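Local coordinates for protein putative DD-carboxypeptidase TP_0574 (Treponema pallidum, PDB 1O75) that shows zinc-stimulated carboxypeptidase activity on synthetic depsipeptides, binds penicillin and may act as a D,D-carboxypeptidase that lowers peptidoglycan cross-linking, at residues Tyr10-Leu15 with Val177-Val182; Lys156-Ala161 with Gly188-Leu193. The protein carries 2 engineered substitutions. All coordinates share one frame; numbering follows the deposited sequence.

Near the N terminus, strand 8-16 supplies residues 10-15, whose partners lie far along the chain. More than 140 residues later, 156-161 runs beside it as part of strand 143-163; Gly11 and Val160 are hydrogen-bonded there, joining the two contacts directly. The chain then passes through helix 167-173 and returns at 177-182, where contact 1 closes the long loop that began at strand 8-16. Residues 188-193 follow and close the shorter loop of contact 2 against 156-161. The segments alternate in sequence, so the two closures cross. Together they gather strands 177-178, 8-16, 143-163 and 190-194 into one mixed sheet of the N-terminal part of the protein.

Contact 1 (Tyr10-Leu15 with Val177-Val182); sequences YGYATL and VEDSRV
Gly11 and Glu178 face each other as a non-hydrogen-bonded antiparallel pair, their CA atoms only 4.0 Å apart, an example of how a residue without a side chain lets two chains draw close. Tyr12 and Val177 form the adjoining hydrogen-bonded pair, with N-H and C=O exchanged in both directions. A third backbone bond runs from Asp179 N to Tyr10 O (2.9 Å).

The tight part is made by Gly11, Val182 and one face of Tyr12, where a type I turn, Asp179 to Val182, folds back over strand 8-16. Val182 is buried: its CG2 methyl sits above that face of the Tyr12 ring in a CH-pi contact, 3.9 Å from the centroid and 18° off the normal, while its O comes to 3.0 Å from Tyr10 CB.

At the more exposed margin of the turn, Asp179 meets the same ring at the edge, OD2 lying 3.9 Å from Tyr12 CD2 with the carboxylate plane turned 80° from the ring. That carboxylate is itself clamped. With chi1 at -166°, its CG lies anti to the backbone N, and OD1 accepts from Arg181 N in an Asx turn. Arg181 then grips it side-on, NE to OD1 (3.0 Å) and NH2 to OD2 (2.8 Å), which limits its rotation and probably neutralises its charge.

Glu178 is exposed too, its CB directed away from strand 8-16; a water bridges its OE1 to Tyr10 N (2.7 Å from the water), and its OE2 makes a salt bridge with Lys167 of the preceding helix 167-173.

Strand 177-178 thus lines one edge of strand 8-16, whose other edge bonds to strand 143-163, as between Ala13 and Val158, while the Tyr12 side chain leans on Phe157 and Pro159 of that strand.

Contact 2 (Lys156-Ala161 with Gly188-Leu193); sequences KFVPVA and GLKTML
Pro159 to Ala161 and Leu189 to Met192 form a parallel strand pair, in a sheet whose other pairings are antiparallel, entered through a G1 beta bulge at Gly188 and Leu189. Both bulge residues face Lys202, and strand 190-194 then runs alongside the strand of Pro159 to Ala161. The link between the paired strands includes helix 167-173, which receives the Met192 side chain on Ile169 and Ala170.

Three backbone bonds alternate along the pair in the parallel manner: Lys190 N gives to Pro159 O (2.9 Å), Ala161 N to Lys190 O (3.0 Å) and Met192 N to Ala161 O (3.0 Å). The short strand axes cross at 54°, yet the backbones stay paired from Pro159 to Ala161. Val160 CA also comes within 3.1 Å of Lys190 O as a CA-H...O contact, so that oxygen is approached from two neighbouring residues.

The faces differ in character. Ala161 and Thr191 share one of them, Ala161 CB standing 3.8 Å from Thr191 OG1. Leu189 reaches in beside them: with CG anti to its backbone N (chi1 -171°), CD1 lies against the carbonyl carbon of Val160 at 3.6 Å and Leu189 CD2 meets Ala161 CB at 4.1 Å. At the bulge, the Pro159 ring lays CG against Gly188 O.

On the face of Val160 and Lys190, the lysine chain bends at its outer torsions and carries NZ to Glu24, in a salt bridge, and to the backbone oxygens of Ser199 and Tyr20. On the way its aliphatic part crosses Val158, whose CG1 touches Lys190 CD at 3.6 Å.

Contact 1 (Tyr10-Leu15 with Val177-Val182)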
ATOM      1  N   TYR B  10      -7.603 -15.994 -37.688  1.00 50.43           N
ATOM      2  CA  TYR B  10      -7.100 -15.198 -36.582  1.00 48.42           C
ATOM      3  C   TYR B  10      -7.881 -15.393 -35.287  1.00 47.00           C
ATOM      4  O   TYR B  10      -9.103 -15.493 -35.304  1.00 47.29           O
ATOM      5  CB  TYR B  10      -7.117 -13.721 -36.971  1.00 48.69           C
ATOM      6  CG  TYR B  10      -6.263 -13.408 -38.184  1.00 50.94           C
ATOM      7  CD1 TYR B  10      -6.775 -13.525 -39.480  1.00 51.15           C
ATOM      8  CD2 TYR B  10      -4.941 -12.996 -38.036  1.00 49.52           C
ATOM      9  CE1 TYR B  10      -5.988 -13.231 -40.594  1.00 50.95           C
ATOM     10  CE2 TYR B  10      -4.146 -12.701 -39.135  1.00 49.64           C
ATOM     11  CZ  TYR B  10      -4.673 -12.819 -40.408  1.00 51.76           C
ATOM     12  OH  TYR B  10      -3.880 -12.522 -41.485  1.00 51.16           O
ATOM     13  N   GLY B  11      -7.161 -15.443 -34.168  1.00 42.71           N
ATOM     14  CA  GLY B  11      -7.799 -15.622 -32.882  1.00 40.40           C
ATOM     15  C   GLY B  11      -6.788 -15.736 -31.749  1.00 40.29           C
ATOM     16  O   GLY B  11      -5.655 -15.240 -31.848  1.00 37.63           O
ATOM     17  N   TYR B  12      -7.207 -16.390 -30.670  1.00 38.22           N
ATOM     18  CA  TYR B  12      -6.359 -16.584 -29.505  1.00 36.98           C
ATOM     19  C   TYR B  12      -6.018 -18.042 -29.327  1.00 36.89           C
ATOM     20  O   TYR B  12      -6.821 -18.928 -29.636  1.00 37.28           O
ATOM     21  CB  TYR B  12      -7.057 -16.068 -28.241  1.00 36.52           C
ATOM     22  CG  TYR B  12      -7.120 -14.560 -28.159  1.00 37.43           C
ATOM     23  CD1 TYR B  12      -5.960 -13.808 -27.994  1.00 35.93           C
ATOM     24  CD2 TYR B  12      -8.340 -13.881 -28.260  1.00 37.75           C
ATOM     25  CE1 TYR B  12      -6.007 -12.415 -27.931  1.00 38.92           C
ATOM     26  CE2 TYR B  12      -8.397 -12.488 -28.203  1.00 39.04           C
ATOM     27  CZ  TYR B  12      -7.226 -11.761 -28.038  1.00 38.90           C
ATOM     28  OH  TYR B  12      -7.262 -10.383 -27.997  1.00 40.56           O
ATOM     29  N   ALA B  13      -4.821 -18.287 -28.813  1.00 35.06           N
ATOM     30  CA  ALA B  13      -4.352 -19.639 -28.569  1.00 35.41           C
ATOM     31  C   ALA B  13      -3.616 -19.669 -27.236  1.00 34.49           C
ATOM     32  O   ALA B  13      -3.099 -18.652 -26.777  1.00 36.74           O
ATOM     33  CB  ALA B  13      -3.424 -20.094 -29.696  1.00 34.37           C
ATOM     34  N   THR B  14      -3.566 -20.840 -26.630  1.00 33.69           N
ATOM     35  CA  THR B  14      -2.919 -21.015 -25.347  1.00 33.90           C
ATOM     36  C   THR B  14      -1.512 -21.541 -25.571  1.00 34.66           C
ATOM     37  O   THR B  14      -1.346 -22.626 -26.126  1.00 35.89           O
ATOM     38  CB  THR B  14      -3.724 -22.000 -24.474  1.00 32.46           C
ATOM     39  OG1 THR B  14      -4.989 -21.406 -24.168  1.00 33.35           O
ATOM     40  CG2 THR B  14      -2.997 -22.318 -23.177  1.00 33.89           C
ATOM     41  N   LEU B  15      -0.508 -20.754 -25.166  1.00 30.48           N
ATOM     42  CA  LEU B  15       0.892 -21.161 -25.325  1.00 30.33           C
ATOM     43  C   LEU B  15       1.629 -21.233 -23.995  1.00 27.64           C
ATOM     44  O   LEU B  15       1.456 -20.376 -23.114  1.00 27.22           O
ATOM     45  CB  LEU B  15       1.647 -20.159 -26.240  1.00 30.31           C
ATOM     46  CG  LEU B  15       1.474 -20.172 -27.765  1.00 33.87           C
ATOM     47  CD1 LEU B  15       0.023 -19.905 -28.133  1.00 34.25           C
ATOM     48  CD2 LEU B  15       2.394 -19.090 -28.380  1.00 31.85           C
ATOM     49  N   VAL B 177      -8.857 -20.654 -30.862  1.00 44.90           N
ATOM     50  CA  VAL B 177     -10.251 -20.262 -31.018  1.00 46.61           C
ATOM     51  C   VAL B 177     -10.281 -18.991 -31.860  1.00 46.65           C
ATOM     52  O   VAL B 177      -9.693 -17.980 -31.473  1.00 43.77           O
ATOM     53  CB  VAL B 177     -10.906 -19.957 -29.655  1.00 48.52           C
ATOM     54  CG1 VAL B 177     -12.308 -19.409 -29.866  1.00 48.96           C
ATOM     55  CG2 VAL B 177     -10.938 -21.215 -28.804  1.00 48.82           C
ATOM     56  N   GLU B 178     -10.950 -19.038 -33.009  1.00 46.98           N
ATOM     57  CA  GLU B 178     -11.016 -17.861 -33.866  1.00 49.62           C
ATOM     58  C   GLU B 178     -11.668 -16.724 -33.113  1.00 49.24           C
ATOM     59  O   GLU B 178     -12.496 -16.955 -32.239  1.00 50.82           O
ATOM     60  CB  GLU B 178     -11.800 -18.154 -35.150  1.00 51.50           C
ATOM     61  CG  GLU B 178     -11.036 -18.992 -36.163  1.00 54.13           C
ATOM     62  CD  GLU B 178     -11.725 -19.050 -37.527  1.00 56.94           C
ATOM     63  OE1 GLU B 178     -11.965 -17.985 -38.139  1.00 57.05           O
ATOM     64  OE2 GLU B 178     -12.021 -20.169 -37.991  1.00 59.84           O
ATOM     65  N   ASP B 179     -11.297 -15.495 -33.451  1.00 49.09           N
ATOM     66  CA  ASP B 179     -11.854 -14.332 -32.773  1.00 51.01           C
ATOM     67  C   ASP B 179     -11.747 -13.095 -33.657  1.00 52.36           C
ATOM     68  O   ASP B 179     -10.644 -12.677 -34.022  1.00 53.92           O
ATOM     69  CB  ASP B 179     -11.106 -14.105 -31.461  1.00 50.91           C
ATOM     70  CG  ASP B 179     -11.820 -13.137 -30.546  1.00 51.46           C
ATOM     71  OD1 ASP B 179     -12.145 -12.015 -30.991  1.00 52.18           O
ATOM     72  OD2 ASP B 179     -12.051 -13.504 -29.378  1.00 51.31           O
ATOM     73  N   SER B 180     -12.888 -12.503 -33.993  1.00 51.94           N
ATOM     74  CA  SER B 180     -12.920 -11.327 -34.859  1.00 53.20           C
ATOM     75  C   SER B 180     -12.171 -10.119 -34.306  1.00 52.94           C
ATOM     76  O   SER B 180     -11.958  -9.143 -35.017  1.00 53.56           O
ATOM     77  CB  SER B 180     -14.365 -10.918 -35.141  1.00 54.87           C
ATOM     78  OG  SER B 180     -14.978 -10.402 -33.969  1.00 56.28           O
ATOM     79  N   ARG B 181     -11.795 -10.165 -33.037  1.00 52.36           N
ATOM     80  CA  ARG B 181     -11.052  -9.059 -32.447  1.00 51.26           C
ATOM     81  C   ARG B 181      -9.581  -9.116 -32.889  1.00 49.85           C
ATOM     82  O   ARG B 181      -8.871  -8.106 -32.866  1.00 49.26           O
ATOM     83  CB  ARG B 181     -11.155  -9.117 -30.925  1.00 52.00           C
ATOM     84  CG  ARG B 181     -12.567  -8.862 -30.415  1.00 55.52           C
ATOM     85  CD  ARG B 181     -12.651  -9.018 -28.916  1.00 54.62           C
ATOM     86  NE  ARG B 181     -12.474 -10.405 -28.510  1.00 56.96           N
ATOM     87  CZ  ARG B 181     -12.415 -10.801 -27.243  1.00 58.20           C
ATOM     88  NH1 ARG B 181     -12.511  -9.906 -26.266  1.00 58.06           N
ATOM     89  NH2 ARG B 181     -12.279 -12.089 -26.953  1.00 58.15           N
ATOM     90  N   VAL B 182      -9.133 -10.301 -33.296  1.00 47.90           N
ATOM     91  CA  VAL B 182      -7.757 -10.479 -33.759  1.00 46.43           C
ATOM     92  C   VAL B 182      -7.681 -10.449 -35.290  1.00 46.70           C
ATOM     93  O   VAL B 182      -8.362 -11.222 -35.955  1.00 46.11           O
ATOM     94  CB  VAL B 182      -7.180 -11.821 -33.280  1.00 44.18           C
ATOM     95  CG1 VAL B 182      -5.722 -11.946 -33.720  1.00 43.15           C
ATOM     96  CG2 VAL B 182      -7.297 -11.925 -31.757  1.00 42.93           C
TER
HETATM   97  O   HOH W   1     -10.150 -15.968 -38.711  1.00 57.41           O

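Contact 2 (Lys156-Ala161 with Gly188-Leu193)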
ATOM      1  N   LYS B 156      -3.127 -18.088 -21.563  1.00 30.57           N
ATOM      2  CA  LYS B 156      -4.314 -18.630 -22.223  1.00 31.10           C
ATOM      3  C   LYS B 156      -4.675 -17.914 -23.508  1.00 29.84           C
ATOM      4  O   LYS B 156      -5.144 -18.552 -24.450  1.00 32.53           O
ATOM      5  CB  LYS B 156      -5.534 -18.604 -21.274  1.00 29.64           C
ATOM      6  CG  LYS B 156      -5.441 -19.571 -20.108  1.00 29.48           C
ATOM      7  CD  LYS B 156      -6.782 -19.677 -19.352  1.00 33.35           C
ATOM      8  CE  LYS B 156      -7.187 -18.359 -18.743  1.00 35.25           C
ATOM      9  NZ  LYS B 156      -8.551 -18.388 -18.090  1.00 36.08           N
ATOM     10  N   PHE B 157      -4.449 -16.602 -23.555  1.00 27.78           N
ATOM     11  CA  PHE B 157      -4.802 -15.791 -24.713  1.00 28.64           C
ATOM     12  C   PHE B 157      -3.658 -15.059 -25.448  1.00 29.94           C
ATOM     13  O   PHE B 157      -3.345 -13.901 -25.170  1.00 28.37           O
ATOM     14  CB  PHE B 157      -5.883 -14.767 -24.314  1.00 31.89           C
ATOM     15  CG  PHE B 157      -7.025 -15.365 -23.533  1.00 33.36           C
ATOM     16  CD1 PHE B 157      -7.908 -16.258 -24.138  1.00 37.79           C
ATOM     17  CD2 PHE B 157      -7.185 -15.079 -22.178  1.00 35.03           C
ATOM     18  CE1 PHE B 157      -8.947 -16.868 -23.394  1.00 37.69           C
ATOM     19  CE2 PHE B 157      -8.218 -15.678 -21.424  1.00 36.05           C
ATOM     20  CZ  PHE B 157      -9.096 -16.571 -22.035  1.00 36.62           C
ATOM     21  N   VAL B 158      -3.060 -15.749 -26.406  1.00 29.52           N
ATOM     22  CA  VAL B 158      -2.003 -15.178 -27.223  1.00 31.09           C
ATOM     23  C   VAL B 158      -2.603 -14.930 -28.614  1.00 30.72           C
ATOM     24  O   VAL B 158      -3.110 -15.861 -29.234  1.00 32.82           O
ATOM     25  CB  VAL B 158      -0.818 -16.167 -27.371  1.00 29.17           C
ATOM     26  CG1 VAL B 158       0.236 -15.571 -28.317  1.00 30.62           C
ATOM     27  CG2 VAL B 158      -0.212 -16.483 -25.993  1.00 30.91           C
ATOM     28  N   PRO B 159      -2.554 -13.685 -29.122  1.00 32.91           N
ATOM     29  CA  PRO B 159      -3.124 -13.444 -30.451  1.00 32.78           C
ATOM     30  C   PRO B 159      -2.280 -14.125 -31.530  1.00 35.66           C
ATOM     31  O   PRO B 159      -1.062 -13.897 -31.635  1.00 33.36           O
ATOM     32  CB  PRO B 159      -3.125 -11.924 -30.564  1.00 31.37           C
ATOM     33  CG  PRO B 159      -1.929 -11.524 -29.741  1.00 32.26           C
ATOM     34  CD  PRO B 159      -2.013 -12.444 -28.543  1.00 31.50           C
ATOM     35  N   VAL B 160      -2.920 -14.982 -32.322  1.00 36.54           N
ATOM     36  CA  VAL B 160      -2.197 -15.694 -33.368  1.00 37.26           C
ATOM     37  C   VAL B 160      -2.843 -15.673 -34.752  1.00 39.06           C
ATOM     38  O   VAL B 160      -4.040 -15.374 -34.905  1.00 37.23           O
ATOM     39  CB  VAL B 160      -1.959 -17.181 -32.984  1.00 37.70           C
ATOM     40  CG1 VAL B 160      -1.007 -17.278 -31.793  1.00 36.02           C
ATOM     41  CG2 VAL B 160      -3.296 -17.872 -32.662  1.00 39.22           C
ATOM     42  N   ALA B 161      -2.012 -15.963 -35.753  1.00 40.04           N
ATOM     43  CA  ALA B 161      -2.430 -16.071 -37.156  1.00 41.31           C
ATOM     44  C   ALA B 161      -2.111 -17.526 -37.447  1.00 42.38           C
ATOM     45  O   ALA B 161      -0.967 -17.956 -37.271  1.00 42.47           O
ATOM     46  CB  ALA B 161      -1.601 -15.160 -38.050  1.00 39.61           C
ATOM     47  N   GLY B 188       1.130  -7.586 -31.323  1.00 31.92           N
ATOM     48  CA  GLY B 188       1.569  -8.776 -30.609  1.00 28.75           C
ATOM     49  C   GLY B 188       1.243 -10.078 -31.300  1.00 29.68           C
ATOM     50  O   GLY B 188       1.493 -11.153 -30.762  1.00 28.11           O
ATOM     51  N   LEU B 189       0.702  -9.978 -32.508  1.00 30.35           N
ATOM     52  CA  LEU B 189       0.321 -11.153 -33.291  1.00 31.26           C
ATOM     53  C   LEU B 189       1.505 -12.066 -33.541  1.00 31.15           C
ATOM     54  O   LEU B 189       2.546 -11.603 -33.999  1.00 30.35           O
ATOM     55  CB  LEU B 189      -0.254 -10.708 -34.639  1.00 31.55           C
ATOM     56  CG  LEU B 189      -0.904 -11.788 -35.519  1.00 34.71           C
ATOM     57  CD1 LEU B 189      -2.300 -12.131 -34.982  1.00 32.59           C
ATOM     58  CD2 LEU B 189      -1.009 -11.261 -36.961  1.00 33.16           C
ATOM     59  N   LYS B 190       1.350 -13.353 -33.241  1.00 30.94           N
ATOM     60  CA  LYS B 190       2.403 -14.338 -33.480  1.00 33.18           C
ATOM     61  C   LYS B 190       1.854 -15.321 -34.513  1.00 35.56           C
ATOM     62  O   LYS B 190       0.703 -15.755 -34.414  1.00 35.91           O
ATOM     63  CB  LYS B 190       2.768 -15.098 -32.201  1.00 31.93           C
ATOM     64  CG  LYS B 190       3.445 -14.252 -31.119  1.00 32.66           C
ATOM     65  CD  LYS B 190       3.502 -15.054 -29.828  1.00 36.75           C
ATOM     66  CE  LYS B 190       4.847 -15.032 -29.181  1.00 39.82           C
ATOM     67  NZ  LYS B 190       5.867 -15.754 -29.941  1.00 34.84           N
ATOM     68  N   THR B 191       2.679 -15.681 -35.493  1.00 35.53           N
ATOM     69  CA  THR B 191       2.237 -16.581 -36.556  1.00 35.84           C
ATOM     70  C   THR B 191       2.649 -18.034 -36.340  1.00 35.56           C
ATOM     71  O   THR B 191       3.807 -18.343 -36.066  1.00 36.65           O
ATOM     72  CB  THR B 191       2.758 -16.049 -37.911  1.00 37.15           C
ATOM     73  OG1 THR B 191       2.216 -14.735 -38.113  1.00 38.64           O
ATOM     74  CG2 THR B 191       2.344 -16.972 -39.084  1.00 36.13           C
ATOM     75  N   MET B 192       1.683 -18.941 -36.427  1.00 36.62           N
ATOM     76  CA  MET B 192       2.004 -20.349 -36.241  1.00 38.14           C
ATOM     77  C   MET B 192       2.852 -20.737 -37.445  1.00 37.99           C
ATOM     78  O   MET B 192       2.426 -20.538 -38.579  1.00 36.69           O
ATOM     79  CB  MET B 192       0.725 -21.188 -36.173  1.00 38.86           C
ATOM     80  CG  MET B 192       0.966 -22.601 -35.702  1.00 40.66           C
ATOM     81  SD  MET B 192      -0.579 -23.465 -35.336  1.00 43.29           S
ATOM     82  CE  MET B 192       0.044 -24.886 -34.523  1.00 36.48           C
ATOM     83  N   LEU B 193       4.057 -21.248 -37.188  1.00 38.17           N
ATOM     84  CA  LEU B 193       4.999 -21.620 -38.246  1.00 40.81           C
ATOM     85  C   LEU B 193       4.950 -23.098 -38.604  1.00 42.70           C
ATOM     86  O   LEU B 193       5.111 -23.468 -39.768  1.00 44.32           O
ATOM     87  CB  LEU B 193       6.430 -21.262 -37.827  1.00 38.66           C
ATOM     88  CG  LEU B 193       6.673 -19.774 -37.548  1.00 39.26           C
ATOM     89  CD1 LEU B 193       8.014 -19.575 -36.850  1.00 37.00           C
ATOM     90  CD2 LEU B 193       6.608 -19.012 -38.853  1.00 36.59           C
TER